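Local coordinates for protein endo-1,4-beta-xylanase 1 (Hypocrea jecorina, PDB 1XYN) that cuts the internal beta-1,4-xylosidic bonds of xylan, a plant cell-wall hemicellulose, releasing xylooligosaccharides and xylose, at residues 9-15 against 28-34. Sequence-based numbering, arbitrary orientation.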
ATOM      1  N   TYR A   9      11.249  -4.416   6.397  1.00 17.49           N
ATOM      2  CA  TYR A   9       9.993  -4.533   5.678  1.00 21.09           C
ATOM      3  C   TYR A   9      10.281  -4.919   4.237  1.00 17.02           C
ATOM      4  O   TYR A   9      11.186  -4.378   3.613  1.00 23.84           O
ATOM      5  CB  TYR A   9       9.244  -3.195   5.737  1.00 27.21           C
ATOM      6  CG  TYR A   9       7.947  -3.153   4.971  1.00 27.74           C
ATOM      7  CD1 TYR A   9       6.757  -3.571   5.560  1.00 33.39           C
ATOM      8  CD2 TYR A   9       7.905  -2.680   3.659  1.00 34.46           C
ATOM      9  CE1 TYR A   9       5.552  -3.520   4.864  1.00 35.22           C
ATOM     10  CE2 TYR A   9       6.708  -2.625   2.951  1.00 36.13           C
ATOM     11  CZ  TYR A   9       5.536  -3.047   3.561  1.00 39.15           C
ATOM     12  OH  TYR A   9       4.349  -3.007   2.864  1.00 46.67           O
ATOM     13  N   GLN A  10       9.528  -5.881   3.724  1.00 18.61           N
ATOM     14  CA  GLN A  10       9.689  -6.341   2.349  1.00 19.08           C
ATOM     15  C   GLN A  10       8.484  -7.165   1.931  1.00 16.90           C
ATOM     16  O   GLN A  10       7.907  -7.875   2.748  1.00 15.30           O
ATOM     17  CB  GLN A  10      11.010  -7.104   2.154  1.00 21.01           C
ATOM     18  CG  GLN A  10      11.426  -7.995   3.305  1.00 21.82           C
ATOM     19  CD  GLN A  10      12.787  -8.634   3.065  1.00 27.77           C
ATOM     20  OE1 GLN A  10      12.955  -9.432   2.141  1.00 31.28           O
ATOM     21  NE2 GLN A  10      13.764  -8.287   3.896  1.00 31.18           N
ATOM     22  N   THR A  11       8.095  -7.029   0.665  1.00 19.52           N
ATOM     23  CA  THR A  11       6.926  -7.709   0.117  1.00 18.91           C
ATOM     24  C   THR A  11       7.187  -8.819  -0.905  1.00 21.18           C
ATOM     25  O   THR A  11       6.302  -9.625  -1.180  1.00 28.63           O
ATOM     26  CB  THR A  11       5.938  -6.686  -0.490  1.00 17.37           C
ATOM     27  OG1 THR A  11       6.637  -5.812  -1.388  1.00 21.07           O
ATOM     28  CG2 THR A  11       5.301  -5.850   0.607  1.00 25.00           C
ATOM     29  N   GLY A  12       8.390  -8.872  -1.470  1.00 18.69           N
ATOM     30  CA  GLY A  12       8.669  -9.916  -2.434  1.00 12.97           C
ATOM     31  C   GLY A  12      10.001  -9.760  -3.133  1.00 11.68           C
ATOM     32  O   GLY A  12      10.737  -8.812  -2.874  1.00 18.17           O
ATOM     33  N   GLY A  13      10.322 -10.726  -3.989  1.00 11.52           N
ATOM     34  CA  GLY A  13      11.564 -10.686  -4.739  1.00  8.40           C
ATOM     35  C   GLY A  13      12.821 -10.973  -3.946  1.00 11.09           C
ATOM     36  O   GLY A  13      12.781 -11.392  -2.785  1.00 15.10           O
ATOM     37  N   GLN A  14      13.958 -10.727  -4.586  1.00 17.86           N
ATOM     38  CA  GLN A  14      15.252 -10.972  -3.971  1.00 19.00           C
ATOM     39  C   GLN A  14      15.761  -9.772  -3.162  1.00 19.32           C
ATOM     40  O   GLN A  14      16.172  -8.764  -3.728  1.00 18.00           O
ATOM     41  CB  GLN A  14      16.255 -11.390  -5.057  1.00 19.76           C
ATOM     42  CG  GLN A  14      17.621 -11.827  -4.541  1.00 30.68           C
ATOM     43  CD  GLN A  14      18.518 -12.410  -5.622  1.00 27.87           C
ATOM     44  OE1 GLN A  14      18.212 -12.348  -6.811  1.00 33.30           O
ATOM     45  NE2 GLN A  14      19.638 -12.986  -5.205  1.00 39.09           N
ATOM     46  N   VAL A  15      15.651  -9.863  -1.836  1.00 19.99           N
ATOM     47  CA  VAL A  15      16.125  -8.808  -0.931  1.00 17.04           C
ATOM     48  C   VAL A  15      16.974  -9.452   0.169  1.00 15.60           C
ATOM     49  O   VAL A  15      16.459 -10.172   1.025  1.00 10.02           O
ATOM     50  CB  VAL A  15      14.955  -8.004  -0.275  1.00 18.46           C
ATOM     51  CG1 VAL A  15      15.509  -6.958   0.702  1.00 21.28           C
ATOM     52  CG2 VAL A  15      14.117  -7.304  -1.338  1.00 17.80           C
ATOM     53  N   TRP A  28      19.561  -6.197  -3.579  1.00 18.36           N
ATOM     54  CA  TRP A  28      18.193  -6.487  -3.987  1.00 18.54           C
ATOM     55  C   TRP A  28      18.033  -6.615  -5.491  1.00 15.49           C
ATOM     56  O   TRP A  28      18.888  -6.175  -6.258  1.00 19.20           O
ATOM     57  CB  TRP A  28      17.219  -5.426  -3.421  1.00 22.90           C
ATOM     58  CG  TRP A  28      17.325  -4.039  -4.059  1.00 24.98           C
ATOM     59  CD1 TRP A  28      16.629  -3.586  -5.145  1.00 28.32           C
ATOM     60  CD2 TRP A  28      18.198  -2.958  -3.668  1.00 20.39           C
ATOM     61  NE1 TRP A  28      17.017  -2.304  -5.456  1.00 23.16           N
ATOM     62  CE2 TRP A  28      17.975  -1.894  -4.573  1.00 19.00           C
ATOM     63  CE3 TRP A  28      19.138  -2.787  -2.646  1.00 18.45           C
ATOM     64  CZ2 TRP A  28      18.666  -0.677  -4.488  1.00 15.36           C
ATOM     65  CZ3 TRP A  28      19.823  -1.575  -2.563  1.00 16.16           C
ATOM     66  CH2 TRP A  28      19.580  -0.537  -3.483  1.00 14.03           C
ATOM     67  N   ASN A  29      16.946  -7.264  -5.886  1.00 14.12           N
ATOM     68  CA  ASN A  29      16.567  -7.479  -7.281  1.00 14.97           C
ATOM     69  C   ASN A  29      15.087  -7.846  -7.185  1.00 13.71           C
ATOM     70  O   ASN A  29      14.704  -9.018  -7.237  1.00 17.24           O
ATOM     71  CB  ASN A  29      17.371  -8.616  -7.908  1.00 15.93           C
ATOM     72  CG  ASN A  29      17.180  -8.700  -9.413  1.00 18.72           C
ATOM     73  OD1 ASN A  29      16.450  -7.900 -10.002  1.00 13.81           O
ATOM     74  ND2 ASN A  29      17.839  -9.666 -10.043  1.00 17.85           N
ATOM     75  N   THR A  30      14.254  -6.824  -7.021  1.00 13.95           N
ATOM     76  CA  THR A  30      12.831  -7.040  -6.837  1.00  9.93           C
ATOM     77  C   THR A  30      11.914  -6.027  -7.524  1.00  8.73           C
ATOM     78  O   THR A  30      12.337  -4.934  -7.910  1.00 11.26           O
ATOM     79  CB  THR A  30      12.519  -7.068  -5.328  1.00  4.90           C
ATOM     80  OG1 THR A  30      11.123  -7.275  -5.121  1.00  6.59           O
ATOM     81  CG2 THR A  30      12.929  -5.761  -4.668  1.00 14.77           C
ATOM     82  N   GLN A  31      10.660  -6.428  -7.705  1.00 13.05           N
ATOM     83  CA  GLN A  31       9.638  -5.578  -8.311  1.00 14.55           C
ATOM     84  C   GLN A  31       8.821  -4.970  -7.185  1.00 11.11           C
ATOM     85  O   GLN A  31       8.108  -3.988  -7.381  1.00 15.82           O
ATOM     86  CB  GLN A  31       8.697  -6.400  -9.203  1.00 14.43           C
ATOM     87  CG  GLN A  31       9.261  -6.790 -10.557  1.00 17.72           C
ATOM     88  CD  GLN A  31       9.359  -5.615 -11.512  1.00 24.20           C
ATOM     89  OE1 GLN A  31      10.453  -5.133 -11.815  1.00 19.80           O
ATOM     90  NE2 GLN A  31       8.209  -5.147 -11.996  1.00 20.93           N
ATOM     91  N   ASP A  32       8.943  -5.565  -6.001  1.00 11.81           N
ATOM     92  CA  ASP A  32       8.190  -5.133  -4.833  1.00 16.70           C
ATOM     93  C   ASP A  32       8.942  -4.255  -3.837  1.00 18.12           C
ATOM     94  O   ASP A  32      10.130  -4.455  -3.575  1.00 12.21           O
ATOM     95  CB  ASP A  32       7.602  -6.345  -4.108  1.00 20.60           C
ATOM     96  CG  ASP A  32       6.781  -7.229  -5.017  1.00 20.61           C
ATOM     97  OD1 ASP A  32       5.897  -6.719  -5.732  1.00 26.10           O
ATOM     98  OD2 ASP A  32       7.015  -8.448  -5.008  1.00 27.92           O
ATOM     99  N   ASP A  33       8.190  -3.332  -3.239  1.00 17.56           N
ATOM    100  CA  ASP A  33       8.699  -2.377  -2.268  1.00 19.26           C
ATOM    101  C   ASP A  33       9.177  -3.040  -0.986  1.00 20.96           C
ATOM    102  O   ASP A  33       8.582  -4.008  -0.506  1.00 26.81           O
ATOM    103  CB  ASP A  33       7.604  -1.345  -1.938  1.00 25.61           C
ATOM    104  CG  ASP A  33       8.085  -0.241  -0.993  1.00 29.00           C
ATOM    105  OD1 ASP A  33       9.233   0.228  -1.151  1.00 26.57           O
ATOM    106  OD2 ASP A  33       7.307   0.167  -0.098  1.00 29.61           O
ATOM    107  N   PHE A  34      10.244  -2.482  -0.432  1.00 20.35           N
ATOM    108  CA  PHE A  34      10.833  -2.954   0.806  1.00 13.91           C
ATOM    109  C   PHE A  34      11.497  -1.751   1.477  1.00 17.31           C
ATOM    110  O   PHE A  34      11.977  -0.832   0.801  1.00 15.00           O
ATOM    111  CB  PHE A  34      11.881  -4.035   0.520  1.00 13.58           C
ATOM    112  CG  PHE A  34      13.074  -3.542  -0.252  1.00  8.16           C
ATOM    113  CD1 PHE A  34      13.048  -3.482  -1.635  1.00  5.22           C
ATOM    114  CD2 PHE A  34      14.222  -3.121   0.409  1.00 10.21           C
ATOM    115  CE1 PHE A  34      14.151  -3.006  -2.355  1.00  7.38           C
ATOM    116  CE2 PHE A  34      15.328  -2.643  -0.302  1.00  9.63           C
ATOM    117  CZ  PHE A  34      15.288  -2.587  -1.687  1.00  7.62           C
TER
HETATM  118  O   HOH W   1      10.613  -6.549  -1.409  1.00 16.49           O
HETATM  119  O   HOH W   2      20.074 -11.635  -8.999  1.00 20.29           O
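Gln14 and Asn29 form the hydrogen-bonded antiparallel pair at the open end of the hairpin made by strands 14-19 and 23-30, in the beta-jelly-roll of a family 11 xylanase. Asn29 N gives the shorter bond, 2.7 Å to Gln14 O. Beyond this pair both strands run out of one sheet and the backbone crosses to the other, where Gln10 meets Phe34 in a second antiparallel ladder whose register is shifted by one residue.

Thr30 ties the two crossings together. Its CB rests 3.5 Å from Gly12 O and 3.8 Å from CA of Gly13. With OG1 anti to the backbone N (chi1 180°), the hydroxyl donates to Gly12 O at 2.7 Å, coming from above the carbonyl plane, while accepting from Asp32 N in an ST turn. The other branch, CG2, meets Val15 CG2 at 3.9 Å. A valine here would probably leave Asp32 N without its side-chain acceptor and Gly12 O without the hydroxyl.

Val15 CG2 also lies over one face of the Phe34 ring, 4.3 Å from its centroid, a CH-pi contact; Phe34 CZ in turn sits above a face of the Trp28 indole. Between the two segments, water 1 accepts from Thr11 N and lies within reach of Gly12 O and Asp32 O. Tyr9 CE2 approaches the carboxylate of Asp33, whose OD1 lies close to Glu164, the predicted proton donor. At the same end, Thr11 OG1 donates to Asp33 O at 2.8 Å, in the carbonyl plane and on a lone pair.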